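Local coordinates for protein chorismate synthase (Aquifex aeolicus, PDB 1Q1L) that converts 5-enolpyruvylshikimate-3-phosphate into chorismate and phosphate, the last step of chorismate biosynthesis, probably by an anti-1,4-elimination that depends on reduced FMN, at residues F166-G171 against E176-K181; L202-P207 against E211-Y216; T215-V220 against E225-V230. One frame throughout, in Å; residues are numbered along the deposited sequence.

Interaction 1: residues F166-G171 against E176-K181; sequences FVVSIG and EELKDK
A small, buried apolar contact joins the end of strand 162-170 to the loop that follows the short strand 173-174: Leu178 reaches across to Phe166 and Val168. One methyl does the touching. Leu178 CD1 lies 3.9 Å from Val168 CG1, the two side chains crossing at about a right angle, and the same CD1 sits 4.0 Å from Phe166 CE1, where it comes in on a slant to the ring. Phe166 and Val168, two apart on an extended strand, present their side chains on the same side, and the long apolar side chain of Leu178 carries one methyl to both. The strand belongs to an antiparallel sheet and carries a classic beta bulge, Val168 and Ser169 both facing Val230 of strand 229-236; the unusual psi of Val168, -10°, goes with it. A water bridges the two segments, donating to Val168 O at 2.8 Å and accepting from Lys179 NZ at 2.9 Å. Beside Leu178, Lys181 folds back over its own loop, and its NZ gives a hydrogen bond of 2.7 Å to Leu178 O and forms a salt bridge to Glu232. On the helical side, Tyr193 of helix 187-197 meets the Phe166 ring edge-to-face and also touches Leu178.

Interaction 2: residues L202-P207 against E211-Y216; sequences LRIPFP and EEFKTY
The ring of Phe213 is approached at a slant by two methyl groups from segment 202-207, Leu202 CD1 and Ile204 CD1; Lys173 adds a cation-pi contact to the same ring. Ile204 CD1 comes 3.8 Å from Phe213 CD1 and stays close to the next ring carbon, CE1. Leu202 meets the root of the side chain instead, its CD1 only 3.4 Å from Phe213 CB, a tight fit that brings it near the helix backbone as well. Ile204 holds CG1 between its backbone N and carbonyl carbon (chi1 49°), and an extended chi2 then carries CD1 out to the ring. Leucine and isoleucine suit these places, since flexible aliphatic side chains ending in methyls pack well against the buried flank of a ring. The loop that offers them is shaped by Ser200, whose OG receives the backbone N-H groups of both Leu202 and Ile204. On the helix, Thr215 grips the carbonyl of Glu211 twice: its N and its OG1, each 3.0 Å from Glu211 O, arrive from opposite faces of the carbonyl plane. Lys214 borders the contact, its NZ forming a salt bridge to Glu201. Glutamates and a threonine suit the exposed side of this helix, and a phenylalanine its buried side. Such a division is that of an amphipathic surface helix, here 210-221, folded back by a short connection onto the loop that leads into it.

Interaction 3: residues T215-V220 against E225-V230; sequences TYIDEV and ESLGGV
Leu227 pushes into the last turns of helix 210-221, its two methyls shared between Val220 and Tyr216. CD1 meets Val220 CG1 tip to tip at 3.7 Å, while CD2 lies 3.8 Å from Tyr216 CE2, aslant to the ring. Val220 is packed on more than one side: its CG2 lies 3.8 Å above one face of the Tyr216 ring, displaced toward the rim, and its CG1 touches Glu225 CB at 3.5 Å. A beta-branched valine presents one methyl to the ring and the other to the returning chain. Only the aliphatic root of Glu225 is used here; the chain bends away at chi2, and OE2 forms a hydrogen bond with Ser283 OG of the second subunit, whose Phe281 packs on Val220, Glu225 and Leu227. Tyr216 keeps its hydroxyl for the backbone N of Gln172. This is the connection from helix 210-221 to strand 229-236, packed back on the helix, at a subunit interface beside the predicted FMN site, where Ser226 forms hydrogen bonds through OG with Ile326 O and Thr328 OG1.

In the fold
The three contacts follow one another along the chain. Interactions 1 and 2, with centres about 11 Å apart, are tied by a backbone hydrogen bond between Val167 N and Arg203 O at 2.8 Å, which places the loop of interaction 2 beside strand 162-170. Interactions 1 and 3, about 15 Å between centres, each place one segment on neighbouring strands of the same sheet, 162-170 and 229-236, joined by the backbone hydrogen bond of Val168 N to Val230 O at 2.8 Å. Interactions 2 and 3, about 11 Å between centres, use successive turns of helix 210-221. Interaction 3 comes near the predicted FMN site: the side chains of Glu225 and Thr328 are about 5 Å apart. Interactions 1 and 2 lie away from it.

Interaction 1: residues F166-G171 against E176-K181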
# COMPACT_ATOMS: atom_id res chain seq x y z
N PHE A 166 14.08 -14.30 -24.91
CA PHE A 166 14.30 -14.46 -26.34
C PHE A 166 12.95 -14.52 -27.04
O PHE A 166 11.97 -14.98 -26.46
CB PHE A 166 15.12 -15.73 -26.62
CG PHE A 166 14.63 -16.94 -25.90
CD1 PHE A 166 13.53 -17.65 -26.36
CD2 PHE A 166 15.25 -17.35 -24.72
CE1 PHE A 166 13.05 -18.76 -25.65
CE2 PHE A 166 14.78 -18.45 -24.01
CZ PHE A 166 13.68 -19.15 -24.48
N VAL A 167 12.92 -14.06 -28.28
CA VAL A 167 11.69 -14.06 -29.07
C VAL A 167 11.42 -15.45 -29.64
O VAL A 167 12.34 -16.13 -30.08
CB VAL A 167 11.78 -13.04 -30.22
CG1 VAL A 167 10.51 -13.06 -31.05
CG2 VAL A 167 12.03 -11.65 -29.66
N VAL A 168 10.15 -15.87 -29.63
CA VAL A 168 9.80 -17.18 -30.14
C VAL A 168 8.89 -17.11 -31.37
O VAL A 168 8.65 -18.11 -32.04
CB VAL A 168 9.11 -18.04 -29.06
CG1 VAL A 168 10.05 -18.23 -27.88
CG2 VAL A 168 7.82 -17.39 -28.62
N SER A 169 8.38 -15.91 -31.66
CA SER A 169 7.51 -15.72 -32.81
C SER A 169 7.29 -14.25 -33.12
O SER A 169 7.19 -13.42 -32.21
CB SER A 169 6.15 -16.39 -32.57
OG SER A 169 5.41 -15.72 -31.56
N ILE A 170 7.24 -13.93 -34.41
CA ILE A 170 7.00 -12.57 -34.89
C ILE A 170 6.00 -12.75 -36.01
O ILE A 170 6.30 -13.39 -37.02
CB ILE A 170 8.27 -11.92 -35.48
CG1 ILE A 170 9.32 -11.73 -34.39
CG2 ILE A 170 7.92 -10.58 -36.10
CD1 ILE A 170 10.59 -11.06 -34.88
N GLY A 171 4.81 -12.19 -35.84
CA GLY A 171 3.79 -12.34 -36.86
C GLY A 171 3.40 -13.80 -36.91
O GLY A 171 3.33 -14.46 -35.87
N GLU A 176 10.37 -22.57 -34.96
CA GLU A 176 9.96 -23.97 -34.88
C GLU A 176 10.78 -24.85 -33.95
O GLU A 176 10.25 -25.78 -33.35
CB GLU A 176 9.94 -24.57 -36.28
CG GLU A 176 9.05 -23.78 -37.25
CD GLU A 176 7.60 -23.72 -36.81
OE1 GLU A 176 6.80 -23.04 -37.49
OE2 GLU A 176 7.24 -24.37 -35.80
N GLU A 177 12.07 -24.56 -33.82
CA GLU A 177 12.93 -25.35 -32.95
C GLU A 177 12.48 -25.30 -31.49
O GLU A 177 12.85 -26.17 -30.70
CB GLU A 177 14.38 -24.87 -33.03
CG GLU A 177 15.03 -25.04 -34.39
CD GLU A 177 14.81 -23.86 -35.30
OE1 GLU A 177 13.72 -23.25 -35.25
OE2 GLU A 177 15.73 -23.54 -36.08
N LEU A 178 11.68 -24.30 -31.13
CA LEU A 178 11.24 -24.15 -29.74
C LEU A 178 9.82 -24.59 -29.43
O LEU A 178 9.29 -24.26 -28.37
CB LEU A 178 11.43 -22.70 -29.30
CG LEU A 178 12.83 -22.12 -29.54
CD1 LEU A 178 12.88 -20.66 -29.12
CD2 LEU A 178 13.85 -22.95 -28.78
N LYS A 179 9.19 -25.32 -30.35
CA LYS A 179 7.82 -25.78 -30.14
C LYS A 179 7.76 -26.80 -28.99
O LYS A 179 6.78 -26.86 -28.26
CB LYS A 179 7.27 -26.41 -31.42
CG LYS A 179 7.26 -25.49 -32.63
CD LYS A 179 5.86 -25.00 -32.97
CE LYS A 179 5.43 -23.83 -32.10
NZ LYS A 179 6.21 -22.60 -32.42
N ASP A 180 8.81 -27.60 -28.85
CA ASP A 180 8.88 -28.59 -27.77
C ASP A 180 9.39 -27.81 -26.56
O ASP A 180 10.50 -27.29 -26.57
CB ASP A 180 9.87 -29.70 -28.16
CG ASP A 180 10.03 -30.75 -27.08
OD1 ASP A 180 10.66 -31.80 -27.37
OD2 ASP A 180 9.55 -30.55 -25.94
N LYS A 181 8.57 -27.71 -25.51
CA LYS A 181 8.93 -26.93 -24.33
C LYS A 181 9.68 -27.65 -23.21
O LYS A 181 9.68 -27.20 -22.06
CB LYS A 181 7.67 -26.28 -23.74
CG LYS A 181 6.94 -25.38 -24.72
CD LYS A 181 7.87 -24.31 -25.28
CE LYS A 181 7.13 -23.41 -26.26
NZ LYS A 181 8.06 -22.40 -26.82
O HOH W 1 8.22 -20.79 -31.45

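Interaction 2: residues L202-P207 against E211-Y216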
# COMPACT_ATOMS: atom_id res chain seq x y z
N LEU A 202 16.83 -9.60 -34.05
CA LEU A 202 15.44 -9.72 -33.63
C LEU A 202 15.35 -10.49 -32.31
O LEU A 202 14.27 -10.87 -31.87
CB LEU A 202 14.64 -10.46 -34.70
CG LEU A 202 14.53 -9.80 -36.08
CD1 LEU A 202 14.07 -10.82 -37.10
CD2 LEU A 202 13.56 -8.61 -36.02
N ARG A 203 16.51 -10.73 -31.70
CA ARG A 203 16.59 -11.45 -30.43
C ARG A 203 15.96 -12.84 -30.49
O ARG A 203 15.35 -13.30 -29.51
CB ARG A 203 15.94 -10.63 -29.30
CG ARG A 203 16.67 -9.33 -28.93
CD ARG A 203 17.22 -9.41 -27.51
NE ARG A 203 16.20 -9.97 -26.63
CZ ARG A 203 16.41 -10.88 -25.70
NH1 ARG A 203 17.62 -11.37 -25.48
NH2 ARG A 203 15.38 -11.34 -25.01
N ILE A 204 16.09 -13.50 -31.64
CA ILE A 204 15.59 -14.87 -31.78
C ILE A 204 16.75 -15.79 -31.42
O ILE A 204 17.91 -15.48 -31.68
CB ILE A 204 15.08 -15.16 -33.21
CG1 ILE A 204 16.12 -14.73 -34.24
CG2 ILE A 204 13.75 -14.47 -33.45
CD1 ILE A 204 15.72 -15.04 -35.68
N PRO A 205 16.45 -16.94 -30.79
CA PRO A 205 17.45 -17.93 -30.37
C PRO A 205 18.35 -18.52 -31.46
O PRO A 205 19.34 -19.18 -31.15
CB PRO A 205 16.59 -19.02 -29.72
CG PRO A 205 15.38 -18.29 -29.27
CD PRO A 205 15.10 -17.38 -30.42
N PHE A 206 18.02 -18.29 -32.73
CA PHE A 206 18.82 -18.82 -33.83
C PHE A 206 19.12 -17.72 -34.85
O PHE A 206 18.41 -17.59 -35.85
CB PHE A 206 18.10 -19.99 -34.50
CG PHE A 206 17.74 -21.10 -33.55
CD1 PHE A 206 16.62 -20.99 -32.72
CD2 PHE A 206 18.53 -22.23 -33.45
CE1 PHE A 206 16.31 -21.99 -31.81
CE2 PHE A 206 18.23 -23.24 -32.54
CZ PHE A 206 17.11 -23.12 -31.72
N PRO A 207 20.18 -16.94 -34.62
CA PRO A 207 20.58 -15.84 -35.51
C PRO A 207 20.62 -16.19 -36.99
O PRO A 207 20.31 -15.35 -37.84
CB PRO A 207 21.94 -15.43 -34.96
CG PRO A 207 21.80 -15.71 -33.50
CD PRO A 207 21.13 -17.06 -33.50
N GLU A 211 18.10 -13.49 -41.34
CA GLU A 211 17.83 -13.13 -42.72
C GLU A 211 16.46 -13.64 -43.15
O GLU A 211 15.70 -12.92 -43.80
CB GLU A 211 18.91 -13.72 -43.64
CG GLU A 211 20.32 -13.33 -43.23
CD GLU A 211 20.48 -11.83 -43.06
OE1 GLU A 211 20.20 -11.09 -44.03
OE2 GLU A 211 20.88 -11.40 -41.96
N GLU A 212 16.16 -14.87 -42.77
CA GLU A 212 14.88 -15.48 -43.10
C GLU A 212 13.74 -14.65 -42.51
O GLU A 212 12.76 -14.35 -43.20
CB GLU A 212 14.82 -16.91 -42.55
CG GLU A 212 13.51 -17.63 -42.84
CD GLU A 212 13.50 -19.03 -42.28
OE1 GLU A 212 12.48 -19.73 -42.46
OE2 GLU A 212 14.50 -19.43 -41.65
N PHE A 213 13.86 -14.29 -41.24
CA PHE A 213 12.83 -13.49 -40.58
C PHE A 213 12.77 -12.09 -41.16
O PHE A 213 11.68 -11.55 -41.37
CB PHE A 213 13.08 -13.41 -39.07
CG PHE A 213 12.46 -14.54 -38.29
CD1 PHE A 213 13.06 -15.79 -38.26
CD2 PHE A 213 11.26 -14.35 -37.62
CE1 PHE A 213 12.46 -16.84 -37.57
CE2 PHE A 213 10.66 -15.39 -36.92
CZ PHE A 213 11.26 -16.64 -36.90
N LYS A 214 13.93 -11.50 -41.42
CA LYS A 214 13.99 -10.15 -41.98
C LYS A 214 13.23 -10.10 -43.30
O LYS A 214 12.70 -9.06 -43.68
CB LYS A 214 15.44 -9.73 -42.19
CG LYS A 214 16.32 -9.88 -40.96
CD LYS A 214 17.12 -8.63 -40.67
CE LYS A 214 18.07 -8.28 -41.81
NZ LYS A 214 18.83 -7.02 -41.54
N THR A 215 13.20 -11.22 -44.01
CA THR A 215 12.50 -11.30 -45.29
C THR A 215 11.00 -11.25 -45.06
O THR A 215 10.30 -10.40 -45.63
CB THR A 215 12.86 -12.60 -46.04
OG1 THR A 215 14.25 -12.57 -46.39
CG2 THR A 215 12.02 -12.74 -47.30
N TYR A 216 10.49 -12.17 -44.24
CA TYR A 216 9.07 -12.22 -43.94
C TYR A 216 8.58 -10.84 -43.50
O TYR A 216 7.54 -10.36 -43.96
CB TYR A 216 8.81 -13.22 -42.81
CG TYR A 216 7.41 -13.15 -42.24
CD1 TYR A 216 6.32 -13.65 -42.95
CD2 TYR A 216 7.17 -12.57 -40.99
CE1 TYR A 216 5.02 -13.59 -42.43
CE2 TYR A 216 5.89 -12.50 -40.46
CZ TYR A 216 4.82 -13.01 -41.18
OH TYR A 216 3.55 -12.97 -40.64

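Interaction 3: residues T215-V220 against E225-V230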
# COMPACT_ATOMS: atom_id res chain seq x y z
N THR A 215 13.20 -11.22 -44.01
CA THR A 215 12.50 -11.30 -45.29
C THR A 215 11.00 -11.25 -45.06
O THR A 215 10.30 -10.40 -45.63
CB THR A 215 12.86 -12.60 -46.04
OG1 THR A 215 14.25 -12.57 -46.39
CG2 THR A 215 12.02 -12.74 -47.30
N TYR A 216 10.49 -12.17 -44.24
CA TYR A 216 9.07 -12.22 -43.94
C TYR A 216 8.58 -10.84 -43.50
O TYR A 216 7.54 -10.36 -43.96
CB TYR A 216 8.81 -13.22 -42.81
CG TYR A 216 7.41 -13.15 -42.24
CD1 TYR A 216 6.32 -13.65 -42.95
CD2 TYR A 216 7.17 -12.57 -40.99
CE1 TYR A 216 5.02 -13.59 -42.43
CE2 TYR A 216 5.89 -12.50 -40.46
CZ TYR A 216 4.82 -13.01 -41.18
OH TYR A 216 3.55 -12.97 -40.64
N ILE A 217 9.33 -10.22 -42.60
CA ILE A 217 8.98 -8.91 -42.09
C ILE A 217 8.80 -7.88 -43.20
O ILE A 217 7.71 -7.34 -43.37
CB ILE A 217 10.05 -8.41 -41.08
CG1 ILE A 217 10.06 -9.33 -39.86
CG2 ILE A 217 9.75 -6.98 -40.66
CD1 ILE A 217 11.07 -8.95 -38.80
N ASP A 218 9.85 -7.63 -43.97
CA ASP A 218 9.77 -6.67 -45.06
C ASP A 218 8.64 -7.06 -46.00
O ASP A 218 7.94 -6.21 -46.54
CB ASP A 218 11.09 -6.63 -45.83
CG ASP A 218 12.27 -6.23 -44.96
OD1 ASP A 218 12.18 -5.18 -44.30
OD2 ASP A 218 13.27 -6.97 -44.95
N GLU A 219 8.47 -8.37 -46.18
CA GLU A 219 7.42 -8.90 -47.04
C GLU A 219 6.05 -8.46 -46.53
O GLU A 219 5.09 -8.38 -47.29
CB GLU A 219 7.50 -10.44 -47.05
CG GLU A 219 6.36 -11.13 -47.78
CD GLU A 219 6.46 -12.65 -47.67
OE1 GLU A 219 7.44 -13.22 -48.18
OE2 GLU A 219 5.55 -13.27 -47.07
N VAL A 220 5.98 -8.16 -45.24
CA VAL A 220 4.74 -7.73 -44.61
C VAL A 220 4.65 -6.21 -44.52
O VAL A 220 3.59 -5.63 -44.75
CB VAL A 220 4.60 -8.32 -43.19
CG1 VAL A 220 3.40 -7.70 -42.47
CG2 VAL A 220 4.44 -9.83 -43.27
N GLU A 225 1.49 -3.27 -43.15
CA GLU A 225 0.98 -4.08 -42.04
C GLU A 225 1.98 -4.13 -40.89
O GLU A 225 3.19 -4.18 -41.11
CB GLU A 225 0.67 -5.50 -42.53
CG GLU A 225 -0.53 -5.58 -43.45
CD GLU A 225 -1.85 -5.50 -42.71
OE1 GLU A 225 -1.98 -4.65 -41.80
OE2 GLU A 225 -2.76 -6.29 -43.04
N SER A 226 1.46 -4.09 -39.67
CA SER A 226 2.29 -4.15 -38.47
C SER A 226 2.27 -5.57 -37.91
O SER A 226 1.33 -6.32 -38.15
CB SER A 226 1.79 -3.15 -37.43
OG SER A 226 0.41 -3.32 -37.16
N LEU A 227 3.31 -5.92 -37.15
CA LEU A 227 3.42 -7.25 -36.58
C LEU A 227 3.49 -7.31 -35.06
O LEU A 227 3.98 -6.40 -34.41
CB LEU A 227 4.66 -7.94 -37.16
CG LEU A 227 4.50 -9.04 -38.22
CD1 LEU A 227 3.17 -8.93 -38.95
CD2 LEU A 227 5.67 -8.93 -39.19
N GLY A 228 2.97 -8.40 -34.51
CA GLY A 228 3.00 -8.62 -33.08
C GLY A 228 4.04 -9.69 -32.83
O GLY A 228 4.81 -10.03 -33.74
N GLY A 229 4.07 -10.25 -31.63
CA GLY A 229 5.05 -11.28 -31.35
C GLY A 229 4.91 -11.90 -29.97
O GLY A 229 4.14 -11.44 -29.13
N VAL A 230 5.67 -12.96 -29.75
CA VAL A 230 5.66 -13.66 -28.48
C VAL A 230 7.08 -13.91 -28.03
O VAL A 230 7.94 -14.27 -28.84
CB VAL A 230 4.93 -15.01 -28.60
CG1 VAL A 230 5.02 -15.76 -27.28
CG2 VAL A 230 3.47 -14.78 -28.99